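Local coordinates for nuclear and cytoplasmic polyadenylated RNA-binding protein PUB1 (PDB 3MD1) that binds polyadenylated RNA with a preference for poly(U), and T-rich single-stranded DNA, this chain being the second of its RNA recognition motifs, at residues 25-30 and 50-55; 2-7 and 73-78; 11-16 and 31-36; 7-12 and 66-71. All coordinates share one frame; numbering follows the deposited sequence.

Contact 1. Residues 25-30 and 50-55; sequences FPSYLS and FTSQDD
Ser27 and Asp55 each turn the first side-chain bond away from their own carbonyl carbon (chi1 -63° and -73°), and this brings the serine hydroxyl against the carboxylate: Ser27 OG donates to Asp55 OD2 over 2.6 Å, meeting it on the anti side and about 20° out of the carboxylate plane. Asp55 is also tied into the start of its own helix. Ser52 is the N-cap, and its OG takes the backbone N-H of Asp55 at 3.3 Å; Asp55 is thus held at its backbone by Ser52 and at its carboxylate by Ser27. The Ser27 backbone carbonyl accepts from Thr51 N at 2.9 Å, and it also receives a CA-H...O contact from Phe50 CA. The Phe50 ring slides under the turn edge-on: Pro26 O lies 3.5 Å from CD2 and Phe25 CB 3.9 Å from CE2, both near the ring plane. Farther out, Leu29 crosses Thr51 at about a right angle, with Leu29 CD2 3.6 Å from Thr51 CG2. A water takes up two carbonyls at once, donating to Pro26 O and Asp55 O. In this RRM fold the type II turn from Phe25 to Tyr28 leads into strand 28-35, whose start meets the turn between strand 45-50 and helix 53-63. Tyr28 and Phe50 form an antiparallel non-hydrogen-bonded pair, both side chains on the helix-covered face of the sheet. There Phe50 packs on Ala56 and Ala59 of helix 53-63 and on Leu4 of strand 2-7, while Tyr28 reaches Arg19 and Phe22 of helix 15-22.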
loop_
_atom_site.group_PDB
_atom_site.type_symbol
_atom_site.label_atom_id
_atom_site.label_comp_id
_atom_site.label_asym_id
_atom_site.label_seq_id
_atom_site.Cartn_x
_atom_site.Cartn_y
_atom_site.Cartn_z
ATOM N N PHE A 25 7.053 9.206 -4.455
ATOM C CA PHE A 25 7.105 8.596 -5.768
ATOM C C PHE A 25 6.346 9.433 -6.783
ATOM O O PHE A 25 5.276 9.969 -6.454
ATOM C CB PHE A 25 6.548 7.177 -5.723
ATOM C CG PHE A 25 7.511 6.185 -5.150
ATOM C CD1 PHE A 25 8.505 5.627 -5.945
ATOM C CD2 PHE A 25 7.430 5.800 -3.813
ATOM C CE1 PHE A 25 9.416 4.717 -5.410
ATOM C CE2 PHE A 25 8.327 4.872 -3.283
ATOM C CZ PHE A 25 9.330 4.338 -4.088
ATOM N N PRO A 26 6.880 9.534 -8.016
ATOM C CA PRO A 26 6.187 10.272 -9.081
ATOM C C PRO A 26 4.732 9.847 -9.224
ATOM O O PRO A 26 4.425 8.647 -9.208
ATOM C CB PRO A 26 6.972 9.889 -10.338
ATOM C CG PRO A 26 8.341 9.618 -9.841
ATOM C CD PRO A 26 8.207 9.058 -8.456
ATOM N N SER A 27 3.853 10.842 -9.333
ATOM C CA SER A 27 2.414 10.637 -9.552
ATOM C C SER A 27 1.586 10.130 -8.364
ATOM O O SER A 27 0.393 9.878 -8.523
ATOM C CB SER A 27 2.156 9.782 -10.803
ATOM O OG SER A 27 2.640 10.460 -11.952
ATOM N N TYR A 28 2.211 9.992 -7.195
ATOM C CA TYR A 28 1.513 9.599 -5.964
ATOM C C TYR A 28 0.358 10.545 -5.659
ATOM O O TYR A 28 0.496 11.773 -5.770
ATOM C CB TYR A 28 2.490 9.578 -4.781
ATOM C CG TYR A 28 1.840 9.486 -3.409
ATOM C CD1 TYR A 28 1.570 8.242 -2.825
ATOM C CD2 TYR A 28 1.502 10.638 -2.690
ATOM C CE1 TYR A 28 0.981 8.155 -1.564
ATOM C CE2 TYR A 28 0.913 10.560 -1.428
ATOM C CZ TYR A 28 0.663 9.319 -0.872
ATOM O OH TYR A 28 0.091 9.226 0.363
ATOM N N LEU A 29 -0.768 9.961 -5.260
ATOM C CA LEU A 29 -1.961 10.711 -4.889
ATOM C C LEU A 29 -2.316 10.549 -3.421
ATOM O O LEU A 29 -2.576 11.541 -2.725
ATOM C CB LEU A 29 -3.151 10.274 -5.746
ATOM C CG LEU A 29 -3.209 10.750 -7.194
ATOM C CD1 LEU A 29 -4.316 10.004 -7.932
ATOM C CD2 LEU A 29 -3.442 12.269 -7.259
ATOM N N SER A 30 -2.358 9.299 -2.960
ATOM C CA SER A 30 -2.912 8.982 -1.644
ATOM C C SER A 30 -2.546 7.576 -1.182
ATOM O O SER A 30 -2.122 6.740 -1.982
ATOM C CB SER A 30 -4.440 9.118 -1.690
ATOM O OG SER A 30 -4.966 8.326 -2.745
ATOM N N PHE A 50 -2.104 6.383 -7.730
ATOM C CA PHE A 50 -1.248 7.184 -8.623
ATOM C C PHE A 50 -2.034 7.736 -9.818
ATOM O O PHE A 50 -3.040 7.145 -10.239
ATOM C CB PHE A 50 -0.085 6.337 -9.166
ATOM C CG PHE A 50 0.863 5.835 -8.104
ATOM C CD1 PHE A 50 0.562 4.702 -7.351
ATOM C CD2 PHE A 50 2.075 6.484 -7.877
ATOM C CE1 PHE A 50 1.441 4.251 -6.367
ATOM C CE2 PHE A 50 2.966 6.025 -6.902
ATOM C CZ PHE A 50 2.642 4.911 -6.147
ATOM N N THR A 51 -1.560 8.845 -10.395
ATOM C CA THR A 51 -2.202 9.394 -11.610
ATOM C C THR A 51 -1.815 8.616 -12.870
ATOM O O THR A 51 -2.553 8.611 -13.863
ATOM C CB THR A 51 -1.889 10.898 -11.845
ATOM O OG1 THR A 51 -0.505 11.069 -12.164
ATOM C CG2 THR A 51 -2.249 11.746 -10.640
ATOM N N SER A 52 -0.662 7.950 -12.808
ATOM C CA SER A 52 -0.008 7.369 -13.976
ATOM C C SER A 52 0.274 5.877 -13.791
ATOM O O SER A 52 0.793 5.463 -12.752
ATOM C CB SER A 52 1.306 8.108 -14.235
ATOM O OG SER A 52 2.196 7.327 -15.021
ATOM N N GLN A 53 -0.059 5.085 -14.809
ATOM C CA GLN A 53 0.172 3.639 -14.760
ATOM C C GLN A 53 1.657 3.289 -14.674
ATOM O O GLN A 53 2.058 2.467 -13.840
ATOM C CB GLN A 53 -0.465 2.926 -15.954
ATOM C CG GLN A 53 -0.409 1.401 -15.851
ATOM C CD GLN A 53 -0.912 0.708 -17.096
ATOM O OE1 GLN A 53 -1.588 1.313 -17.931
ATOM N NE2 GLN A 53 -0.586 -0.568 -17.231
ATOM N N ASP A 54 2.467 3.910 -15.534
ATOM C CA ASP A 54 3.902 3.637 -15.549
ATOM C C ASP A 54 4.542 3.966 -14.202
ATOM O O ASP A 54 5.406 3.228 -13.724
ATOM C CB ASP A 54 4.598 4.402 -16.685
ATOM C CG ASP A 54 4.273 3.840 -18.065
ATOM O OD1 ASP A 54 3.678 2.740 -18.157
ATOM O OD2 ASP A 54 4.618 4.508 -19.064
ATOM N N ASP A 55 4.097 5.066 -13.595
ATOM C CA ASP A 55 4.592 5.495 -12.287
ATOM C C ASP A 55 4.132 4.576 -11.141
ATOM O O ASP A 55 4.908 4.275 -10.227
ATOM C CB ASP A 55 4.189 6.951 -12.024
ATOM C CG ASP A 55 4.993 7.948 -12.859
ATOM O OD1 ASP A 55 6.150 7.645 -13.215
ATOM O OD2 ASP A 55 4.480 9.047 -13.151
HETATM O O HOH W 1 6.126 6.425 -9.062
#

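Contact 2. Residues 2-7 and 73-78; sequences FNLFVG and LRINWA
Leu73 meets Val6 on the helix side of the sheet, its CD2 only 3.5 Å from Val6 CG1. Arg74 then pairs with Gly7 through two backbone bonds, Gly7 N to Arg74 O (2.7 Å) and Arg74 N to Gly7 O (3.0 Å). A side chain at Gly7 would be crowded by Arg74 O and by the Phe5 ring. Ile75 returns to the helix side, where its CG2 packs on Leu4 CD1. Asn76 continues the pairing, Phe5 N donating to Asn76 O (2.7 Å) and Asn76 N to Phe5 O (3.0 Å). In the conformer described, one of two, its CG stands between backbone N and carbonyl carbon (chi1 58°), which lays the amide alongside Phe5, the two planes 12° apart and ND2 3.4 Å from Phe5 CB; ND2 also donates to Trp77 O. Trp77 swings back toward helix 53-63: Leu4 CD2 sits over one face of the indole, 4.1 Å from CE3, and Asn3 O lies at its edge. Ala78 finishes the pairing with a nearly straight bond from its N to Asn3 O (2.9 Å, 170°). Backbone bonds thus join central strand 2-7 to its neighbour 71-77, while the two sides differ in chemistry: Leu4, Val6 and Ile75 make an apolar face for the helices, and Phe5 lies on the face that RRMs usually offer to RNA, an aromatic surface consistent with RNA contact.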
loop_
_atom_site.group_PDB
_atom_site.type_symbol
_atom_site.label_atom_id
_atom_site.label_comp_id
_atom_site.label_asym_id
_atom_site.label_seq_id
_atom_site.Cartn_x
_atom_site.Cartn_y
_atom_site.Cartn_z
ATOM N N PHE A 2 -4.486 4.810 -10.990
ATOM C CA PHE A 2 -3.803 3.523 -11.011
ATOM C C PHE A 2 -3.359 3.184 -9.603
ATOM O O PHE A 2 -2.678 3.969 -8.939
ATOM C CB PHE A 2 -2.661 3.537 -12.032
ATOM C CG PHE A 2 -3.150 3.725 -13.444
ATOM C CD1 PHE A 2 -3.527 2.625 -14.213
ATOM C CD2 PHE A 2 -3.300 5.000 -13.977
ATOM C CE1 PHE A 2 -4.011 2.798 -15.519
ATOM C CE2 PHE A 2 -3.780 5.184 -15.278
ATOM C CZ PHE A 2 -4.138 4.082 -16.045
ATOM N N ASN A 3 -3.791 2.013 -9.148
ATOM C CA ASN A 3 -3.836 1.707 -7.724
ATOM C C ASN A 3 -3.096 0.434 -7.374
ATOM O O ASN A 3 -3.301 -0.610 -7.999
ATOM C CB ASN A 3 -5.296 1.561 -7.282
ATOM C CG ASN A 3 -6.126 2.778 -7.618
ATOM O OD1 ASN A 3 -7.118 2.698 -8.353
ATOM N ND2 ASN A 3 -5.728 3.910 -7.095
ATOM N N LEU A 4 -2.259 0.543 -6.348
ATOM C CA LEU A 4 -1.529 -0.594 -5.805
ATOM C C LEU A 4 -2.174 -1.136 -4.536
ATOM O O LEU A 4 -2.538 -0.364 -3.629
ATOM C CB LEU A 4 -0.101 -0.190 -5.495
ATOM C CG LEU A 4 0.726 0.372 -6.648
ATOM C CD1 LEU A 4 2.096 0.731 -6.117
ATOM C CD2 LEU A 4 0.830 -0.625 -7.794
ATOM N N PHE A 5 -2.287 -2.465 -4.473
ATOM C CA PHE A 5 -2.584 -3.184 -3.243
ATOM C C PHE A 5 -1.271 -3.474 -2.537
ATOM O O PHE A 5 -0.380 -4.094 -3.118
ATOM C CB PHE A 5 -3.306 -4.496 -3.546
ATOM C CG PHE A 5 -3.557 -5.348 -2.328
ATOM C CD1 PHE A 5 -2.596 -6.249 -1.853
ATOM C CD2 PHE A 5 -4.773 -5.268 -1.668
ATOM C CE1 PHE A 5 -2.846 -7.036 -0.736
ATOM C CE2 PHE A 5 -5.032 -6.073 -0.555
ATOM C CZ PHE A 5 -4.067 -6.949 -0.086
ATOM N N VAL A 6 -1.162 -3.051 -1.278
ATOM C CA VAL A 6 0.074 -3.217 -0.518
ATOM C C VAL A 6 -0.209 -4.133 0.670
ATOM O O VAL A 6 -0.877 -3.724 1.651
ATOM C CB VAL A 6 0.664 -1.852 -0.063
ATOM C CG1 VAL A 6 1.951 -2.049 0.722
ATOM C CG2 VAL A 6 0.914 -0.942 -1.255
ATOM N N GLY A 7 0.257 -5.371 0.556
ATOM C CA GLY A 7 0.050 -6.384 1.590
ATOM C C GLY A 7 1.208 -6.650 2.540
ATOM O O GLY A 7 2.321 -6.126 2.365
ATOM N N LEU A 73 7.099 -5.724 2.089
ATOM C CA LEU A 73 5.921 -5.276 1.364
ATOM C C LEU A 73 5.585 -6.262 0.259
ATOM O O LEU A 73 6.463 -6.662 -0.516
ATOM C CB LEU A 73 6.168 -3.892 0.757
ATOM C CG LEU A 73 6.360 -2.758 1.775
ATOM C CD1 LEU A 73 7.073 -1.585 1.111
ATOM C CD2 LEU A 73 5.031 -2.324 2.395
ATOM N N ARG A 74 4.311 -6.636 0.177
ATOM C CA ARG A 74 3.835 -7.561 -0.855
ATOM C C ARG A 74 2.862 -6.817 -1.736
ATOM O O ARG A 74 1.715 -6.603 -1.354
ATOM C CB ARG A 74 3.149 -8.781 -0.226
ATOM C CG ARG A 74 4.029 -9.572 0.689
ATOM C CD ARG A 74 5.234 -10.109 -0.023
ATOM N NE ARG A 74 6.066 -10.893 0.890
ATOM C CZ ARG A 74 7.367 -11.125 0.721
ATOM N NH1 ARG A 74 8.022 -10.620 -0.320
ATOM N NH2 ARG A 74 8.024 -11.857 1.617
ATOM N N ILE A 75 3.310 -6.425 -2.913
ATOM C CA ILE A 75 2.609 -5.424 -3.691
ATOM C C ILE A 75 2.086 -5.992 -5.003
ATOM O O ILE A 75 2.791 -6.739 -5.689
ATOM C CB ILE A 75 3.535 -4.189 -3.952
ATOM C CG1 ILE A 75 4.150 -3.681 -2.642
ATOM C CG2 ILE A 75 2.746 -3.066 -4.606
ATOM C CD1 ILE A 75 5.235 -2.614 -2.841
ATOM N N ASN A 76 0.845 -5.649 -5.339
ATOM C CA ASN A 76 0.275 -5.996 -6.639
ATOM C C ASN A 76 -0.707 -4.935 -7.097
ATOM O O ASN A 76 -1.037 -4.021 -6.343
ATOM C CB ASN A 76 -0.367 -7.391 -6.618
ATOM C CG ASN A 76 -1.450 -7.527 -5.567
ATOM O OD1 ASN A 76 -1.239 -8.142 -4.527
ATOM N ND2 ASN A 76 -2.619 -6.967 -5.838
ATOM N N TRP A 77 -1.147 -5.037 -8.349
ATOM C CA TRP A 77 -2.213 -4.176 -8.841
ATOM C C TRP A 77 -3.468 -4.426 -8.013
ATOM O O TRP A 77 -3.824 -5.577 -7.750
ATOM C CB TRP A 77 -2.488 -4.458 -10.326
ATOM C CG TRP A 77 -1.395 -3.957 -11.209
ATOM C CD1 TRP A 77 -0.509 -4.710 -11.931
ATOM C CD2 TRP A 77 -1.055 -2.585 -11.461
ATOM N NE1 TRP A 77 0.360 -3.891 -12.613
ATOM C CE2 TRP A 77 0.048 -2.584 -12.347
ATOM C CE3 TRP A 77 -1.573 -1.357 -11.021
ATOM C CZ2 TRP A 77 0.642 -1.400 -12.806
ATOM C CZ3 TRP A 77 -0.985 -0.172 -11.477
ATOM C CH2 TRP A 77 0.117 -0.207 -12.359
ATOM N N ALA A 78 -4.124 -3.352 -7.589
ATOM C CA ALA A 78 -5.400 -3.484 -6.890
ATOM C C ALA A 78 -6.402 -4.251 -7.758
ATOM O O ALA A 78 -6.497 -4.034 -8.972
ATOM C CB ALA A 78 -5.947 -2.121 -6.509
#

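Contact 3. Residues 11-16 and 31-36; sequences VNVDDE and GHVMWD
Asp15, in the first turn of helix 15-22, faces the backbone of strand 28-35, its CA 5.4 Å from that of His32. Between the two segments one hydrogen bond forms: Val33 N donates to Asp15 OD1 at 2.8 Å, almost straight at 176° and met nearly along the carboxylate C-O direction. Because CG points away from the carbonyl carbon of Asp15 (chi1 -76°), OD1 can reach down to the strand. Strand 28-35 is an outermost strand of the RRM sheet within this chain, so the aspartate takes an edge N-H in place of a further strand. An alanine at Asp15 would probably leave Val33 N without this acceptor and the helix start less firmly held to the strand edge. A water bridges the same pair, donating to Asp15 OD1 and to Val33 O. Beside it the Val33 side chain packs against the loop: CG2 lies 3.6 Å from Asp14 O and 4.1 Å from Val13 CG1, the two valines crossing at about a right angle, and both also touch Leu18 of the helix. Asp14 is the N-cap; its OD1 hydrogen-bonds Thr17 OG1.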
loop_
_atom_site.group_PDB
_atom_site.type_symbol
_atom_site.label_atom_id
_atom_site.label_comp_id
_atom_site.label_asym_id
_atom_site.label_seq_id
_atom_site.Cartn_x
_atom_site.Cartn_y
_atom_site.Cartn_z
ATOM N N VAL A 11 0.690 -4.836 11.677
ATOM C CA VAL A 11 -0.537 -4.222 12.217
ATOM C C VAL A 11 -0.310 -2.867 12.902
ATOM O O VAL A 11 -1.281 -2.140 13.164
ATOM C CB VAL A 11 -1.325 -5.155 13.173
ATOM C CG1 VAL A 11 -1.994 -6.304 12.383
ATOM C CG2 VAL A 11 -0.433 -5.659 14.308
ATOM N N ASN A 12 0.951 -2.533 13.190
ATOM C CA ASN A 12 1.293 -1.215 13.734
ATOM C C ASN A 12 1.461 -0.131 12.663
ATOM O O ASN A 12 1.723 1.025 12.986
ATOM C CB ASN A 12 2.524 -1.285 14.662
ATOM C CG ASN A 12 3.854 -1.397 13.900
ATOM O OD1 ASN A 12 3.892 -1.491 12.671
ATOM N ND2 ASN A 12 4.950 -1.392 14.642
ATOM N N VAL A 13 1.303 -0.504 11.392
ATOM C CA VAL A 13 1.409 0.479 10.319
ATOM C C VAL A 13 0.081 1.210 10.177
ATOM O O VAL A 13 -0.941 0.598 9.858
ATOM C CB VAL A 13 1.826 -0.167 8.969
ATOM C CG1 VAL A 13 1.647 0.814 7.823
ATOM C CG2 VAL A 13 3.285 -0.646 9.035
ATOM N N ASP A 14 0.096 2.513 10.450
ATOM C CA ASP A 14 -1.094 3.340 10.265
ATOM C C ASP A 14 -0.999 4.120 8.954
ATOM O O ASP A 14 -0.026 3.963 8.200
ATOM C CB ASP A 14 -1.307 4.281 11.468
ATOM C CG ASP A 14 -0.089 5.130 11.784
ATOM O OD1 ASP A 14 0.890 5.152 10.995
ATOM O OD2 ASP A 14 -0.108 5.789 12.846
ATOM N N ASP A 15 -2.012 4.942 8.672
ATOM C CA ASP A 15 -2.041 5.717 7.431
ATOM C C ASP A 15 -0.777 6.553 7.271
ATOM O O ASP A 15 -0.182 6.571 6.200
ATOM C CB ASP A 15 -3.266 6.634 7.379
ATOM C CG ASP A 15 -4.551 5.888 7.060
ATOM O OD1 ASP A 15 -4.472 4.723 6.614
ATOM O OD2 ASP A 15 -5.641 6.478 7.249
ATOM N N GLU A 16 -0.370 7.226 8.348
ATOM C CA GLU A 16 0.830 8.071 8.331
ATOM C C GLU A 16 2.082 7.302 7.903
ATOM O O GLU A 16 2.843 7.765 7.051
ATOM C CB GLU A 16 1.046 8.732 9.695
ATOM C CG GLU A 16 2.193 9.733 9.748
ATOM C CD GLU A 16 2.469 10.219 11.159
ATOM O OE1 GLU A 16 3.580 10.729 11.409
ATOM O OE2 GLU A 16 1.573 10.088 12.021
ATOM N N GLY A 31 -2.708 7.322 0.114
ATOM C CA GLY A 31 -2.560 5.971 0.676
ATOM C C GLY A 31 -3.495 5.720 1.848
ATOM O O GLY A 31 -3.792 6.641 2.612
ATOM N N HIS A 32 -3.973 4.480 1.987
ATOM C CA HIS A 32 -4.878 4.096 3.093
ATOM C C HIS A 32 -4.591 2.696 3.604
ATOM O O HIS A 32 -4.453 1.754 2.816
ATOM C CB HIS A 32 -6.349 4.099 2.650
ATOM C CG HIS A 32 -6.859 5.429 2.228
ATOM N ND1 HIS A 32 -6.859 5.840 0.912
ATOM C CD2 HIS A 32 -7.405 6.439 2.942
ATOM C CE1 HIS A 32 -7.375 7.053 0.836
ATOM N NE2 HIS A 32 -7.723 7.436 2.051
ATOM N N VAL A 33 -4.535 2.552 4.924
ATOM C CA VAL A 33 -4.464 1.234 5.533
ATOM C C VAL A 33 -5.880 0.753 5.795
ATOM O O VAL A 33 -6.682 1.485 6.381
ATOM C CB VAL A 33 -3.672 1.242 6.868
ATOM C CG1 VAL A 33 -3.730 -0.113 7.535
ATOM C CG2 VAL A 33 -2.234 1.634 6.639
ATOM N N MET A 34 -6.184 -0.468 5.362
ATOM C CA MET A 34 -7.492 -1.081 5.620
ATOM C C MET A 34 -7.626 -1.614 7.031
ATOM O O MET A 34 -6.719 -2.237 7.579
ATOM C CB MET A 34 -7.786 -2.201 4.625
ATOM C CG MET A 34 -7.707 -1.750 3.201
ATOM S SD MET A 34 -8.768 -0.334 2.943
ATOM C CE MET A 34 -10.354 -1.145 3.030
ATOM N N TRP A 35 -8.783 -1.369 7.627
ATOM C CA TRP A 35 -9.036 -1.858 8.976
ATOM C C TRP A 35 -10.457 -2.367 9.070
ATOM O O TRP A 35 -11.331 -1.971 8.280
ATOM C CB TRP A 35 -8.770 -0.783 10.032
ATOM C CG TRP A 35 -9.491 0.519 9.802
ATOM C CD1 TRP A 35 -9.131 1.518 8.940
ATOM C CD2 TRP A 35 -10.658 0.977 10.483
ATOM N NE1 TRP A 35 -10.020 2.564 9.031
ATOM C CE2 TRP A 35 -10.971 2.256 9.967
ATOM C CE3 TRP A 35 -11.483 0.425 11.472
ATOM C CZ2 TRP A 35 -12.062 2.998 10.420
ATOM C CZ3 TRP A 35 -12.568 1.155 11.921
ATOM C CH2 TRP A 35 -12.854 2.428 11.384
ATOM N N ASP A 36 -10.658 -3.272 10.019
ATOM C CA ASP A 36 -11.925 -3.970 10.186
ATOM C C ASP A 36 -12.907 -3.060 10.931
ATOM O O ASP A 36 -12.699 -2.749 12.105
ATOM C CB ASP A 36 -11.670 -5.251 10.973
ATOM C CG ASP A 36 -12.920 -6.078 11.194
ATOM O OD1 ASP A 36 -14.037 -5.530 11.291
ATOM O OD2 ASP A 36 -12.781 -7.316 11.282
HETATM O O HOH W 2 -6.369 3.273 8.705
#

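Contact 4. Residues 7-12 and 66-71; sequences GDLNVN and QDLNGR
Arg71 grips Asp8 side-on, and this salt bridge is the firm part of the contact. NE and NH1 both donate to Asp8 OD1, each at 2.9 Å, from the same face of the carboxylate, whose plane is turned 54° from the guanidinium. The arginine chain bends at chi2 and chi3 (-87° and -73°), folding the guanidinium back over the loop so that Leu9 O and Asn10 N lie over one of its faces. An alanine in place of Asp8 would probably leave the arginine charge without its mate and the guanidinium freer to turn. Three asparagines make a second firm point: the Asn10 amide donates through ND2 to the backbone carbonyl Asn69 O at 3.0 Å, in the carbonyl plane, and the Asn69 side-chain ND2 donates to Asn12 OD1 at 2.9 Å, from above that amide's plane. Asn10 OD1 takes Asn12 N, an Asx turn that shapes the loop leading from strand 2-7 to helix 15-22. Across the contact is the type I' turn of Leu68 to Arg71, the tight hairpin between strands 67-68 and 71-77 of this RRM. On the inner, apolar side buried Leu9 packs on Leu68, CD2 to CD2 at 4.2 Å. The solvent side is looser, and waters span it: one joins Asp8 O to Arg71 O, another Asn10 N to Leu68 O, and two more link the exposed guanidinium to Leu9 O and to Val11 N.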
loop_
_atom_site.group_PDB
_atom_site.type_symbol
_atom_site.label_atom_id
_atom_site.label_comp_id
_atom_site.label_asym_id
_atom_site.label_seq_id
_atom_site.Cartn_x
_atom_site.Cartn_y
_atom_site.Cartn_z
ATOM N N GLY A 7 0.257 -5.371 0.556
ATOM C CA GLY A 7 0.050 -6.384 1.590
ATOM C C GLY A 7 1.208 -6.650 2.540
ATOM O O GLY A 7 2.321 -6.126 2.365
ATOM N N ASP A 8 0.942 -7.522 3.512
ATOM C CA ASP A 8 1.922 -7.921 4.520
ATOM C C ASP A 8 2.370 -6.742 5.360
ATOM O O ASP A 8 3.555 -6.603 5.660
ATOM C CB ASP A 8 3.136 -8.611 3.876
ATOM C CG ASP A 8 4.031 -9.270 4.895
ATOM O OD1 ASP A 8 3.498 -9.864 5.863
ATOM O OD2 ASP A 8 5.275 -9.204 4.717
ATOM N N LEU A 9 1.412 -5.894 5.736
ATOM C CA LEU A 9 1.717 -4.762 6.598
ATOM C C LEU A 9 1.695 -5.223 8.044
ATOM O O LEU A 9 0.778 -5.928 8.466
ATOM C CB LEU A 9 0.712 -3.617 6.407
ATOM C CG LEU A 9 0.604 -2.935 5.040
ATOM C CD1 LEU A 9 -0.457 -1.822 5.050
ATOM C CD2 LEU A 9 1.949 -2.374 4.623
ATOM N N ASN A 10 2.722 -4.832 8.793
ATOM C CA ASN A 10 2.675 -4.890 10.250
ATOM C C ASN A 10 1.387 -4.220 10.726
ATOM O O ASN A 10 1.022 -3.155 10.220
ATOM C CB ASN A 10 3.890 -4.155 10.815
ATOM C CG ASN A 10 4.133 -4.444 12.294
ATOM O OD1 ASN A 10 3.205 -4.471 13.103
ATOM N ND2 ASN A 10 5.393 -4.636 12.649
ATOM N N VAL A 11 0.690 -4.836 11.677
ATOM C CA VAL A 11 -0.537 -4.222 12.217
ATOM C C VAL A 11 -0.310 -2.867 12.902
ATOM O O VAL A 11 -1.281 -2.140 13.164
ATOM C CB VAL A 11 -1.325 -5.155 13.173
ATOM C CG1 VAL A 11 -1.994 -6.304 12.383
ATOM C CG2 VAL A 11 -0.433 -5.659 14.308
ATOM N N ASN A 12 0.951 -2.533 13.190
ATOM C CA ASN A 12 1.293 -1.215 13.734
ATOM C C ASN A 12 1.461 -0.131 12.663
ATOM O O ASN A 12 1.723 1.025 12.986
ATOM C CB ASN A 12 2.524 -1.285 14.662
ATOM C CG ASN A 12 3.854 -1.397 13.900
ATOM O OD1 ASN A 12 3.892 -1.491 12.671
ATOM N ND2 ASN A 12 4.950 -1.392 14.642
ATOM N N GLN A 66 10.466 -4.873 -0.124
ATOM C CA GLN A 66 11.269 -4.026 0.751
ATOM C C GLN A 66 10.602 -3.995 2.112
ATOM O O GLN A 66 9.384 -4.113 2.212
ATOM C CB GLN A 66 11.431 -2.614 0.173
ATOM C CG GLN A 66 11.993 -2.586 -1.256
ATOM C CD GLN A 66 13.471 -2.939 -1.365
ATOM O OE1 GLN A 66 14.008 -3.051 -2.476
ATOM N NE2 GLN A 66 14.129 -3.117 -0.226
ATOM N N ASP A 67 11.400 -3.873 3.166
ATOM C CA ASP A 67 10.857 -3.906 4.532
ATOM C C ASP A 67 10.245 -2.593 5.002
ATOM O O ASP A 67 10.817 -1.519 4.826
ATOM C CB ASP A 67 11.923 -4.373 5.530
ATOM C CG ASP A 67 12.025 -5.893 5.622
ATOM O OD1 ASP A 67 11.329 -6.603 4.861
ATOM O OD2 ASP A 67 12.798 -6.377 6.462
ATOM N N LEU A 68 9.072 -2.703 5.616
ATOM C CA LEU A 68 8.455 -1.599 6.331
ATOM C C LEU A 68 8.085 -2.126 7.706
ATOM O O LEU A 68 7.381 -3.125 7.814
ATOM C CB LEU A 68 7.204 -1.115 5.596
ATOM C CG LEU A 68 6.414 -0.008 6.308
ATOM C CD1 LEU A 68 7.249 1.270 6.453
ATOM C CD2 LEU A 68 5.116 0.239 5.543
ATOM N N ASN A 69 8.581 -1.461 8.758
ATOM C CA ASN A 69 8.353 -1.927 10.128
ATOM C C ASN A 69 8.590 -3.437 10.272
ATOM O O ASN A 69 7.812 -4.143 10.906
ATOM C CB ASN A 69 6.952 -1.530 10.625
ATOM C CG ASN A 69 6.804 -0.028 10.845
ATOM O OD1 ASN A 69 7.665 0.764 10.453
ATOM N ND2 ASN A 69 5.712 0.366 11.490
ATOM N N GLY A 70 9.672 -3.920 9.663
ATOM C CA GLY A 70 10.124 -5.290 9.854
ATOM C C GLY A 70 9.475 -6.341 8.974
ATOM O O GLY A 70 9.801 -7.530 9.087
ATOM N N ARG A 71 8.563 -5.911 8.099
ATOM C CA ARG A 71 7.820 -6.825 7.236
ATOM C C ARG A 71 7.986 -6.480 5.760
ATOM O O ARG A 71 7.873 -5.304 5.383
ATOM C CB ARG A 71 6.332 -6.795 7.596
ATOM C CG ARG A 71 6.006 -7.275 9.015
ATOM C CD ARG A 71 5.810 -8.788 9.108
ATOM N NE ARG A 71 4.541 -9.214 8.508
ATOM C CZ ARG A 71 3.358 -9.134 9.116
ATOM N NH1 ARG A 71 2.264 -9.538 8.487
ATOM N NH2 ARG A 71 3.269 -8.658 10.359
HETATM O O HOH W 3 5.197 -4.530 4.828
HETATM O O HOH W 4 -0.140 -8.226 9.530
HETATM O O HOH W 5 4.728 -3.307 7.257
HETATM O O HOH W 6 1.492 -7.562 12.187
#

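From the N terminus, strand 2-7 runs into contact 2, whose partner 73-78 lies 66 residues on and so closes the largest loop; the other three contacts nest inside it. The next loop supplies both contact 3 and contact 4, which share Val11 and Asn12. Contact 4 ties it to the hairpin at 66-71, and contact 3 ties the start of helix 15-22 to strand 28-35. Contact 1 then joins the beginning of that strand to the end of strand 45-50 and the start of helix 53-63; it crosses contact 3 along the chain and is nested within contact 4. Contacts 1 and 4 lie about 21 Å apart between centres, on opposite sides of the domain.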